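Endo-pectate lyase (Erwinia chrysanthemi, PDB 3B4N) catalyses the eliminative, calcium-dependent cleavage of polygalacturonate, and probably acts in an endo mode on highly methylated pectins as well. Local coordinates at residues A[54-57]-A[58-61]; A[241-244]-A[245-249]; A[314-317]-A[318-321]; A[282-285]-A[286-289]. All blocks are in the same frame, centred on the assembly; numbering follows the deposited sequence.

Contact 1 (A[54-57]-A[58-61]); sequences TSNP and DLRE. With EDO (1,2-ethanediol), chain H.
Pro57, Asp58 and Leu59 form a short 3-10 turn in the connection between strands 44-52 and 61-66, and two consecutive backbone bonds spanning three residues define it. Leu59 N donates to Asn56 O at 3.0 Å, with an N-H...O angle of 156°, and Arg60 N donates to Pro57 O at 3.2 Å. The side chains then spread from this turn in two directions. Arg60 folds back over the turn: with chi1 at 73° its CG sits between the backbone N and the carbonyl carbon, 3.1 Å from Pro57 O. The chain runs extended from there to NE, which carries the guanidinium past the proline ring until Pro57 CB lies over one of its faces, 3.6 Å from Arg60 NH1. An ethanediol molecule, probably from the crystallisation liquor, sits beside the same group; its O2 takes a weak hydrogen bond from Arg60 NH2, while its C1 lies in the guanidinium plane at the edge, 3.2 Å from Arg60 NE. In the other direction Leu59 crosses the Asn56 side chain at a slant, its CD1 4.1 Å from Asn56 CB and equally far from Thr54 OG1. That hydroxyl accepts a weak bond from Asn56 N, which ties the start of the loop to the turn. The loop joins two strands of the four-stranded antiparallel sheet, at the protein surface. Glu61 begins strand 61-66 by pairing its backbone with Arg51 of strand 44-52, whereas Pro57 and the Arg60 guanidinium meet Trp87 of strand 85-92, the latter as a cation-pi pair, and Ser55 packs on Trp85.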
ATOM      1  N   THR A  54      25.372  -3.934 -14.483  1.00 14.61           N
ATOM      2  CA  THR A  54      26.511  -3.954 -13.570  1.00 14.51           C
ATOM      3  C   THR A  54      26.261  -2.886 -12.509  1.00 13.60           C
ATOM      4  O   THR A  54      25.370  -2.046 -12.654  1.00 13.55           O
ATOM      5  CB  THR A  54      27.873  -3.672 -14.264  1.00 15.28           C
ATOM      6  OG1 THR A  54      28.015  -2.273 -14.526  1.00 16.95           O
ATOM      7  CG2 THR A  54      27.978  -4.457 -15.566  1.00 15.45           C
ATOM      8  N   SER A  55      27.045  -2.924 -11.438  1.00 13.76           N
ATOM      9  CA  SER A  55      26.886  -1.981 -10.335  1.00 13.76           C
ATOM     10  C   SER A  55      27.435  -0.578 -10.593  1.00 13.90           C
ATOM     11  O   SER A  55      27.248   0.328  -9.772  1.00 14.29           O
ATOM     12  CB  SER A  55      27.556  -2.552  -9.084  1.00 15.68           C
ATOM     13  OG  SER A  55      28.962  -2.657  -9.276  1.00 17.67           O
ATOM     14  N   ASN A  56      28.108  -0.393 -11.725  1.00 12.83           N
ATOM     15  CA  ASN A  56      28.704   0.902 -12.056  1.00 12.99           C
ATOM     16  C   ASN A  56      27.650   1.946 -12.401  1.00 12.09           C
ATOM     17  O   ASN A  56      27.025   1.883 -13.459  1.00 12.52           O
ATOM     18  CB  ASN A  56      29.688   0.733 -13.227  1.00 12.17           C
ATOM     19  CG  ASN A  56      30.536   1.977 -13.482  1.00 12.93           C
ATOM     20  OD1 ASN A  56      31.475   1.944 -14.285  1.00 15.94           O
ATOM     21  ND2 ASN A  56      30.215   3.071 -12.808  1.00 11.76           N
ATOM     22  N   PRO A  57      27.450   2.935 -11.513  1.00 11.48           N
ATOM     23  CA  PRO A  57      26.444   3.963 -11.794  1.00 12.48           C
ATOM     24  C   PRO A  57      26.736   4.755 -13.062  1.00 12.34           C
ATOM     25  O   PRO A  57      25.826   5.245 -13.728  1.00 12.95           O
ATOM     26  CB  PRO A  57      26.476   4.837 -10.541  1.00 11.64           C
ATOM     27  CG  PRO A  57      27.923   4.712 -10.080  1.00 11.86           C
ATOM     28  CD  PRO A  57      28.197   3.234 -10.275  1.00 11.05           C
ATOM     29  N   ASP A  58      28.009   4.868 -13.418  1.00 11.52           N
ATOM     30  CA  ASP A  58      28.356   5.624 -14.609  1.00 12.33           C
ATOM     31  C   ASP A  58      27.846   4.969 -15.895  1.00 12.28           C
ATOM     32  O   ASP A  58      27.762   5.625 -16.933  1.00 14.47           O
ATOM     33  CB  ASP A  58      29.873   5.806 -14.695  1.00 13.14           C
ATOM     34  CG  ASP A  58      30.418   6.750 -13.640  1.00 15.77           C
ATOM     35  OD1 ASP A  58      31.626   7.048 -13.702  1.00 15.34           O
ATOM     36  OD2 ASP A  58      29.663   7.200 -12.754  1.00 15.49           O
ATOM     37  N   LEU A  59      27.505   3.685 -15.820  1.00 11.73           N
ATOM     38  CA  LEU A  59      27.015   2.952 -16.983  1.00 11.77           C
ATOM     39  C   LEU A  59      25.502   2.767 -16.995  1.00 11.99           C
ATOM     40  O   LEU A  59      24.962   2.163 -17.920  1.00 12.69           O
ATOM     41  CB  LEU A  59      27.680   1.578 -17.057  1.00 13.88           C
ATOM     42  CG  LEU A  59      29.200   1.596 -17.238  1.00 14.57           C
ATOM     43  CD1 LEU A  59      29.716   0.166 -17.276  1.00 16.57           C
ATOM     44  CD2 LEU A  59      29.551   2.337 -18.523  1.00 16.49           C
ATOM     45  N   ARG A  60      24.816   3.284 -15.982  1.00 10.53           N
ATOM     46  CA  ARG A  60      23.370   3.128 -15.932  1.00 11.57           C
ATOM     47  C   ARG A  60      22.721   3.927 -17.046  1.00 10.83           C
ATOM     48  O   ARG A  60      23.240   4.962 -17.480  1.00 11.93           O
ATOM     49  CB  ARG A  60      22.824   3.580 -14.574  1.00 10.67           C
ATOM     50  CG  ARG A  60      22.833   5.086 -14.366  1.00 10.78           C
ATOM     51  CD  ARG A  60      22.669   5.435 -12.891  1.00 13.03           C
ATOM     52  NE  ARG A  60      22.986   6.838 -12.641  1.00 14.87           N
ATOM     53  CZ  ARG A  60      23.289   7.327 -11.443  1.00 16.64           C
ATOM     54  NH1 ARG A  60      23.307   6.531 -10.381  1.00 15.75           N
ATOM     55  NH2 ARG A  60      23.607   8.612 -11.314  1.00 17.18           N
ATOM     56  N   GLU A  61      21.581   3.441 -17.511  1.00 10.82           N
ATOM     57  CA  GLU A  61      20.863   4.118 -18.566  1.00 11.18           C
ATOM     58  C   GLU A  61      19.391   4.243 -18.217  1.00 10.79           C
ATOM     59  O   GLU A  61      18.821   3.382 -17.554  1.00 10.60           O
ATOM     60  CB  GLU A  61      21.072   3.392 -19.883  1.00 13.68           C
ATOM     61  CG  GLU A  61      22.511   3.551 -20.353  1.00 18.67           C
ATOM     62  CD  GLU A  61      22.732   3.062 -21.758  1.00 20.84           C
ATOM     63  OE1 GLU A  61      21.922   3.422 -22.639  1.00 22.76           O
ATOM     64  OE2 GLU A  61      23.724   2.331 -21.975  1.00 21.90           O
TER
HETATM   65  C1  EDO H 803      23.252   8.530 -15.381  1.00 36.23           C
HETATM   66  O1  EDO H 803      22.861  10.002 -15.568  1.00 36.97           O
HETATM   67  C2  EDO H 803      24.768   8.262 -15.318  1.00 36.59           C
HETATM   68  O2  EDO H 803      25.331   8.936 -14.019  1.00 39.69           O

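Contact 2 (A[241-244]-A[245-249]); sequences FTLT and GEHGK
Thr244 O receives the imidazole NE2-H of His247 at 2.8 Å, a bent bond with an N-H...O angle of 130°. The oxygen is tilted from the ring plane, and the nitrogen in turn stands above the plane of the carbonyl. His247 CG is anti to its carbonyl carbon (chi1 -70°), which turns the ring back toward Leu243 and Thr244. Leu243 holds the ring from one face: its CB is 3.9 Å from the imidazole centroid and 24° off the normal, a CH-pi contact shifted toward the NE2 side, where CB comes within 3.6 Å of His247 NE2. Farther round the rim, Leu243 CD2 reaches His247 CE1 at 3.9 Å. The chain turns a corner at Gly245, whose positive phi suits glycine. This corner joins strand 241-244 to strand 246-253, on different faces of the right-handed parallel beta-helix. Thr244 OG1 is bonded to His212 ND1 and Glu246 OE1 to Lys215 N. His247 also packs on Asn213, a calcium ligand. The carbonyl of the buried Thr244 thus gains a side-chain donor across the corner, and the bond and the Leu243 face together probably restrict rotation of the ring, beside residues that bind the calcium.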
ATOM      1  N   PHE A 241       0.471   3.358  -4.684  1.00  9.20           N
ATOM      2  CA  PHE A 241       0.583   2.168  -3.838  1.00  8.13           C
ATOM      3  C   PHE A 241       0.177   1.031  -4.780  1.00  8.16           C
ATOM      4  O   PHE A 241      -0.862   1.102  -5.440  1.00  7.86           O
ATOM      5  CB  PHE A 241      -0.416   2.315  -2.689  1.00  7.98           C
ATOM      6  CG  PHE A 241      -0.525   1.118  -1.786  1.00  8.07           C
ATOM      7  CD1 PHE A 241       0.606   0.494  -1.269  1.00  7.17           C
ATOM      8  CD2 PHE A 241      -1.777   0.670  -1.379  1.00  9.19           C
ATOM      9  CE1 PHE A 241       0.494  -0.558  -0.353  1.00  8.44           C
ATOM     10  CE2 PHE A 241      -1.900  -0.384  -0.457  1.00  9.27           C
ATOM     11  CZ  PHE A 241      -0.766  -0.990   0.050  1.00  9.71           C
ATOM     12  N   THR A 242       0.996  -0.009  -4.844  1.00  7.86           N
ATOM     13  CA  THR A 242       0.748  -1.109  -5.765  1.00  8.77           C
ATOM     14  C   THR A 242       0.511  -2.440  -5.097  1.00  8.12           C
ATOM     15  O   THR A 242       1.269  -2.843  -4.217  1.00  9.35           O
ATOM     16  CB  THR A 242       1.937  -1.251  -6.722  1.00 10.03           C
ATOM     17  OG1 THR A 242       2.052  -0.052  -7.490  1.00 12.40           O
ATOM     18  CG2 THR A 242       1.765  -2.446  -7.662  1.00 12.27           C
ATOM     19  N   LEU A 243      -0.547  -3.114  -5.533  1.00  9.11           N
ATOM     20  CA  LEU A 243      -0.882  -4.431  -5.018  1.00  8.83           C
ATOM     21  C   LEU A 243      -0.477  -5.452  -6.064  1.00 10.94           C
ATOM     22  O   LEU A 243      -0.782  -5.289  -7.247  1.00 11.65           O
ATOM     23  CB  LEU A 243      -2.386  -4.562  -4.757  1.00  9.63           C
ATOM     24  CG  LEU A 243      -3.011  -3.591  -3.752  1.00 10.44           C
ATOM     25  CD1 LEU A 243      -4.447  -3.992  -3.510  1.00  9.88           C
ATOM     26  CD2 LEU A 243      -2.227  -3.594  -2.449  1.00 13.04           C
ATOM     27  N   THR A 244       0.218  -6.495  -5.629  1.00  9.99           N
ATOM     28  CA  THR A 244       0.649  -7.552  -6.539  1.00 10.55           C
ATOM     29  C   THR A 244       0.115  -8.884  -6.038  1.00 10.19           C
ATOM     30  O   THR A 244      -0.182  -9.048  -4.856  1.00 10.36           O
ATOM     31  CB  THR A 244       2.192  -7.622  -6.630  1.00 12.13           C
ATOM     32  OG1 THR A 244       2.739  -7.966  -5.355  1.00 12.98           O
ATOM     33  CG2 THR A 244       2.758  -6.284  -7.060  1.00 12.71           C
ATOM     34  N   GLY A 245      -0.015  -9.840  -6.946  1.00 11.29           N
ATOM     35  CA  GLY A 245      -0.512 -11.141  -6.540  1.00 11.52           C
ATOM     36  C   GLY A 245      -2.025 -11.231  -6.548  1.00 12.74           C
ATOM     37  O   GLY A 245      -2.676 -10.726  -7.466  1.00 14.12           O
ATOM     38  N   GLU A 246      -2.574 -11.895  -5.533  1.00 12.33           N
ATOM     39  CA  GLU A 246      -4.016 -12.081  -5.390  1.00 12.37           C
ATOM     40  C   GLU A 246      -4.443 -11.458  -4.063  1.00 10.56           C
ATOM     41  O   GLU A 246      -3.888 -11.791  -3.017  1.00 10.97           O
ATOM     42  CB  GLU A 246      -4.373 -13.574  -5.379  1.00 13.92           C
ATOM     43  CG  GLU A 246      -4.021 -14.348  -6.650  1.00 17.47           C
ATOM     44  CD  GLU A 246      -2.568 -14.770  -6.707  1.00 17.79           C
ATOM     45  OE1 GLU A 246      -2.092 -15.406  -5.743  1.00 18.89           O
ATOM     46  OE2 GLU A 246      -1.902 -14.474  -7.722  1.00 20.21           O
ATOM     47  N   HIS A 247      -5.444 -10.580  -4.112  1.00 10.43           N
ATOM     48  CA  HIS A 247      -5.942  -9.877  -2.931  1.00 10.22           C
ATOM     49  C   HIS A 247      -7.443 -10.008  -2.711  1.00 10.25           C
ATOM     50  O   HIS A 247      -8.198 -10.313  -3.638  1.00 11.40           O
ATOM     51  CB  HIS A 247      -5.615  -8.395  -3.060  1.00  9.20           C
ATOM     52  CG  HIS A 247      -4.159  -8.091  -2.935  1.00  9.43           C
ATOM     53  ND1 HIS A 247      -3.598  -7.633  -1.763  1.00  9.90           N
ATOM     54  CD2 HIS A 247      -3.144  -8.200  -3.823  1.00 10.48           C
ATOM     55  CE1 HIS A 247      -2.297  -7.471  -1.935  1.00 10.18           C
ATOM     56  NE2 HIS A 247      -1.997  -7.807  -3.179  1.00 11.13           N
ATOM     57  N   GLY A 248      -7.872  -9.758  -1.477  1.00 10.93           N
ATOM     58  CA  GLY A 248      -9.288  -9.794  -1.154  1.00 10.39           C
ATOM     59  C   GLY A 248      -9.862  -8.426  -1.484  1.00 11.57           C
ATOM     60  O   GLY A 248     -10.685  -8.286  -2.386  1.00 12.11           O
ATOM     61  N   LYS A 249      -9.439  -7.409  -0.741  1.00 12.09           N
ATOM     62  CA  LYS A 249      -9.886  -6.047  -1.005  1.00 12.30           C
ATOM     63  C   LYS A 249      -8.852  -5.060  -0.499  1.00 10.98           C
ATOM     64  O   LYS A 249      -8.023  -5.392   0.346  1.00 11.30           O
ATOM     65  CB  LYS A 249     -11.256  -5.769  -0.373  1.00 15.53           C
ATOM     66  CG  LYS A 249     -11.343  -5.977   1.107  1.00 17.89           C
ATOM     67  CD  LYS A 249     -12.712  -5.516   1.645  1.00 21.00           C
ATOM     68  CE  LYS A 249     -13.876  -6.329   1.078  1.00 22.05           C
ATOM     69  NZ  LYS A 249     -13.868  -7.757   1.521  1.00 24.67           N
TER

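Contact 3 (A[314-317]-A[318-321]); sequences GVVK and GQGS
Val316 to Gln319 make a type II beta turn, with Gly318 at a positive phi of 79°, a value that favours glycine. Gln319 N closes it by donating to Val316 O at 2.8 Å. Beyond that bond the two arms are joined through a water: it accepts from Val316 N at 3.0 Å and donates to Gln319 O at 2.9 Å, a bridge between backbone groups of the facing residues. Gly320, on the returning arm, likewise has a positive phi that suits glycine. The turn lies in the loop from strand 309-313 to strand 323-327, where the sheet of the parallel beta-helix takes on its antiparallel edge strand. Of the side chains, Val316 and Gln319 lie alongside one another and point the same way. Gln319 has CG anti to its carbonyl carbon (chi1 -54°) and then extends, which brings OE1 against the valine branch, 3.1 Å from both Val316 CB and CG1. Val315 faces the returning arm with both methyls: CG1 approaches Ser321 O at 3.5 Å, and CG2 meets Gly320 O at 3.7 Å. Outside the turn, the backbones of Val315 and Lys317 bond to Gly255 and Cys257 respectively, residues at the Cys254-Cys257 disulfide, and Val316 packs on Tyr287.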
ATOM      1  N   GLY A 314     -23.329  -2.081   8.228  1.00 12.10           N
ATOM      2  CA  GLY A 314     -22.443  -2.457   9.315  1.00 12.69           C
ATOM      3  C   GLY A 314     -23.245  -2.698  10.583  1.00 13.26           C
ATOM      4  O   GLY A 314     -24.355  -2.187  10.719  1.00 14.56           O
ATOM      5  N   VAL A 315     -22.690  -3.478  11.503  1.00 13.23           N
ATOM      6  CA  VAL A 315     -23.363  -3.767  12.765  1.00 13.63           C
ATOM      7  C   VAL A 315     -22.382  -3.796  13.922  1.00 15.09           C
ATOM      8  O   VAL A 315     -21.172  -3.906  13.728  1.00 13.87           O
ATOM      9  CB  VAL A 315     -24.078  -5.148  12.749  1.00 14.11           C
ATOM     10  CG1 VAL A 315     -25.110  -5.200  11.641  1.00 14.60           C
ATOM     11  CG2 VAL A 315     -23.058  -6.265  12.587  1.00 16.38           C
ATOM     12  N   VAL A 316     -22.917  -3.681  15.132  1.00 14.72           N
ATOM     13  CA  VAL A 316     -22.102  -3.766  16.336  1.00 15.76           C
ATOM     14  C   VAL A 316     -22.038  -5.268  16.610  1.00 16.76           C
ATOM     15  O   VAL A 316     -23.050  -5.959  16.475  1.00 17.14           O
ATOM     16  CB  VAL A 316     -22.781  -3.043  17.514  1.00 16.32           C
ATOM     17  CG1 VAL A 316     -22.011  -3.308  18.800  1.00 17.08           C
ATOM     18  CG2 VAL A 316     -22.840  -1.542  17.238  1.00 16.45           C
ATOM     19  N   LYS A 317     -20.863  -5.778  16.975  1.00 17.42           N
ATOM     20  CA  LYS A 317     -20.707  -7.208  17.222  1.00 19.35           C
ATOM     21  C   LYS A 317     -21.807  -7.768  18.115  1.00 20.58           C
ATOM     22  O   LYS A 317     -22.059  -7.250  19.206  1.00 20.49           O
ATOM     23  CB  LYS A 317     -19.349  -7.510  17.860  1.00 22.13           C
ATOM     24  CG  LYS A 317     -19.018  -9.002  17.866  1.00 25.60           C
ATOM     25  CD  LYS A 317     -17.686  -9.301  18.542  1.00 29.38           C
ATOM     26  CE  LYS A 317     -17.796  -9.235  20.057  1.00 31.74           C
ATOM     27  NZ  LYS A 317     -18.679 -10.308  20.614  1.00 32.83           N
ATOM     28  N   GLY A 318     -22.458  -8.827  17.639  1.00 21.57           N
ATOM     29  CA  GLY A 318     -23.520  -9.460  18.403  1.00 23.64           C
ATOM     30  C   GLY A 318     -24.866  -8.761  18.360  1.00 25.16           C
ATOM     31  O   GLY A 318     -25.831  -9.234  18.962  1.00 25.45           O
ATOM     32  N   GLN A 319     -24.948  -7.639  17.653  1.00 24.70           N
ATOM     33  CA  GLN A 319     -26.204  -6.906  17.571  1.00 26.37           C
ATOM     34  C   GLN A 319     -26.699  -6.805  16.134  1.00 26.68           C
ATOM     35  O   GLN A 319     -26.869  -5.710  15.596  1.00 29.25           O
ATOM     36  CB  GLN A 319     -26.041  -5.504  18.170  1.00 27.78           C
ATOM     37  CG  GLN A 319     -25.491  -5.504  19.588  1.00 30.73           C
ATOM     38  CD  GLN A 319     -25.488  -4.123  20.220  1.00 33.81           C
ATOM     39  OE1 GLN A 319     -24.976  -3.165  19.642  1.00 36.02           O
ATOM     40  NE2 GLN A 319     -26.056  -4.018  21.416  1.00 35.37           N
ATOM     41  N   GLY A 320     -26.924  -7.954  15.511  1.00 26.47           N
ATOM     42  CA  GLY A 320     -27.407  -7.955  14.144  1.00 24.60           C
ATOM     43  C   GLY A 320     -26.461  -8.599  13.150  1.00 22.75           C
ATOM     44  O   GLY A 320     -25.343  -8.987  13.486  1.00 22.27           O
ATOM     45  N   SER A 321     -26.922  -8.709  11.911  1.00 21.90           N
ATOM     46  CA  SER A 321     -26.135  -9.317  10.847  1.00 20.84           C
ATOM     47  C   SER A 321     -25.812  -8.298   9.767  1.00 18.79           C
ATOM     48  O   SER A 321     -26.651  -7.468   9.424  1.00 19.01           O
ATOM     49  CB  SER A 321     -26.911 -10.477  10.221  1.00 22.45           C
ATOM     50  OG  SER A 321     -27.208 -11.468  11.186  1.00 26.72           O
TER
HETATM   51  O   HOH W   1     -25.779  -3.057  15.501  1.00 22.71           O

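Contact 4 (A[282-285]-A[286-289]); sequences GVNR and NYGD
Asn284 and Asp289 form the tight half of this turn. Asn284 N donates to Asp289 OD2 at 2.8 Å with an angle of 160°, approaching from above the carboxylate plane, and OD2 also receives Ser253 OG. With CG anti to its own carbonyl carbon (chi1 -62°), Asp289 turns its carboxylate toward Asn284 N, at the end of the strand. Asp289 OD1 takes Arg264 N and, at 2.8 Å, a water that donates to it and accepts from Asn284 ND2. ND2 also donates to Cys254 O, and Asn284 OD1 is bonded to Arg252 NH2. The Val283 and Asp289 side chains pass in opposite directions, with Val283 CB 3.7 Å from Asp289 CB. Asn284 O accepts Tyr287 N at 3.1 Å and, weakly, Asp289 N; Gly288 N donates to Arg285 O. Tyr287 runs alongside Asn284, its ring perpendicular to the amide. The solvent side is looser: Asn286 is exposed, yet its OD1 takes Gly314 N, and Arg285 extends away to Glu311 in a salt bridge and to Tyr325 in a cation-pi pair. The turn thus ends strand 276-284 between its parallel neighbours 246-253 and 309-313, and leads into strand 290-298 on another face of the beta-helix.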
ATOM      1  N   GLY A 282     -15.111  -1.399   0.749  1.00  9.09           N
ATOM      2  CA  GLY A 282     -16.372  -1.775   1.364  1.00  9.97           C
ATOM      3  C   GLY A 282     -16.757  -0.740   2.409  1.00  9.64           C
ATOM      4  O   GLY A 282     -16.075  -0.595   3.431  1.00 10.64           O
ATOM      5  N   VAL A 283     -17.844  -0.021   2.152  1.00 10.09           N
ATOM      6  CA  VAL A 283     -18.330   1.016   3.059  1.00 10.55           C
ATOM      7  C   VAL A 283     -19.605   0.584   3.765  1.00 10.78           C
ATOM      8  O   VAL A 283     -20.431  -0.126   3.189  1.00 12.31           O
ATOM      9  CB  VAL A 283     -18.635   2.353   2.303  1.00 10.92           C
ATOM     10  CG1 VAL A 283     -17.351   2.942   1.739  1.00 11.08           C
ATOM     11  CG2 VAL A 283     -19.648   2.123   1.190  1.00 12.37           C
ATOM     12  N   ASN A 284     -19.748   0.990   5.023  1.00 10.46           N
ATOM     13  CA  ASN A 284     -20.978   0.697   5.766  1.00 10.10           C
ATOM     14  C   ASN A 284     -21.807   1.956   5.537  1.00 10.75           C
ATOM     15  O   ASN A 284     -21.607   2.976   6.207  1.00 12.31           O
ATOM     16  CB  ASN A 284     -20.695   0.533   7.260  1.00 10.84           C
ATOM     17  CG  ASN A 284     -19.804  -0.635   7.554  1.00 11.40           C
ATOM     18  OD1 ASN A 284     -19.947  -1.705   6.958  1.00 11.46           O
ATOM     19  ND2 ASN A 284     -18.878  -0.448   8.486  1.00 12.42           N
ATOM     20  N   ARG A 285     -22.739   1.910   4.591  1.00 11.54           N
ATOM     21  CA  ARG A 285     -23.500   3.116   4.312  1.00 12.87           C
ATOM     22  C   ARG A 285     -24.387   3.582   5.456  1.00 13.26           C
ATOM     23  O   ARG A 285     -24.654   4.775   5.577  1.00 14.09           O
ATOM     24  CB  ARG A 285     -24.310   2.962   3.027  1.00 13.89           C
ATOM     25  CG  ARG A 285     -25.517   2.074   3.125  1.00 14.11           C
ATOM     26  CD  ARG A 285     -26.156   1.975   1.753  1.00 16.48           C
ATOM     27  NE  ARG A 285     -27.454   1.320   1.804  1.00 15.86           N
ATOM     28  CZ  ARG A 285     -28.024   0.712   0.767  1.00 16.28           C
ATOM     29  NH1 ARG A 285     -27.407   0.671  -0.410  1.00 14.74           N
ATOM     30  NH2 ARG A 285     -29.213   0.135   0.914  1.00 15.56           N
ATOM     31  N   ASN A 286     -24.829   2.658   6.304  1.00 13.74           N
ATOM     32  CA  ASN A 286     -25.674   3.045   7.431  1.00 13.56           C
ATOM     33  C   ASN A 286     -24.912   3.835   8.498  1.00 14.79           C
ATOM     34  O   ASN A 286     -25.524   4.495   9.338  1.00 14.24           O
ATOM     35  CB  ASN A 286     -26.326   1.805   8.058  1.00 13.29           C
ATOM     36  CG  ASN A 286     -25.308   0.807   8.570  1.00 14.88           C
ATOM     37  OD1 ASN A 286     -24.389   0.417   7.849  1.00 14.33           O
ATOM     38  ND2 ASN A 286     -25.465   0.387   9.822  1.00 15.29           N
ATOM     39  N   TYR A 287     -23.584   3.778   8.457  1.00 13.56           N
ATOM     40  CA  TYR A 287     -22.765   4.501   9.421  1.00 12.91           C
ATOM     41  C   TYR A 287     -22.167   5.773   8.819  1.00 12.73           C
ATOM     42  O   TYR A 287     -21.353   6.443   9.454  1.00 14.61           O
ATOM     43  CB  TYR A 287     -21.649   3.604   9.954  1.00 13.53           C
ATOM     44  CG  TYR A 287     -22.112   2.491  10.883  1.00 13.74           C
ATOM     45  CD1 TYR A 287     -21.403   1.295  10.959  1.00 13.00           C
ATOM     46  CD2 TYR A 287     -23.223   2.654  11.716  1.00 15.28           C
ATOM     47  CE1 TYR A 287     -21.772   0.287  11.839  1.00 13.59           C
ATOM     48  CE2 TYR A 287     -23.609   1.643  12.605  1.00 15.10           C
ATOM     49  CZ  TYR A 287     -22.876   0.469  12.661  1.00 14.13           C
ATOM     50  OH  TYR A 287     -23.213  -0.525  13.552  1.00 17.02           O
ATOM     51  N   GLY A 288     -22.560   6.083   7.587  1.00 11.63           N
ATOM     52  CA  GLY A 288     -22.091   7.295   6.936  1.00 12.07           C
ATOM     53  C   GLY A 288     -20.722   7.245   6.288  1.00 10.84           C
ATOM     54  O   GLY A 288     -20.167   8.292   5.953  1.00 11.70           O
ATOM     55  N   ASP A 289     -20.177   6.046   6.108  1.00 11.32           N
ATOM     56  CA  ASP A 289     -18.861   5.909   5.480  1.00 10.34           C
ATOM     57  C   ASP A 289     -18.876   6.431   4.052  1.00 10.73           C
ATOM     58  O   ASP A 289     -19.870   6.292   3.338  1.00 10.86           O
ATOM     59  CB  ASP A 289     -18.436   4.450   5.384  1.00 10.80           C
ATOM     60  CG  ASP A 289     -18.298   3.768   6.721  1.00  9.79           C
ATOM     61  OD1 ASP A 289     -18.357   4.426   7.790  1.00 10.64           O
ATOM     62  OD2 ASP A 289     -18.117   2.540   6.684  1.00 10.61           O
TER
HETATM   63  O   HOH W   2     -18.547   2.329   9.656  1.00 12.82           O

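Along the chain the order is contact 1, contact 2, contact 4 and contact 3. Contact 1 belongs to the four-stranded antiparallel sheet; its centre is about 51 Å from that of contact 4 and about 58 Å from that of contact 3, both across the centre of the chain. The other three follow the parallel beta-helix. Contacts 2 and 4 reach the neighbouring strands 246-253 and 276-284, with centres about 23 Å apart and no touch. Contacts 4 and 3, about 13 Å apart by their centres, do meet, with Tyr287 OH packed 3.3 Å from Val315 CA. Contact 2 alone borders the calcium site; the rest are structural turns.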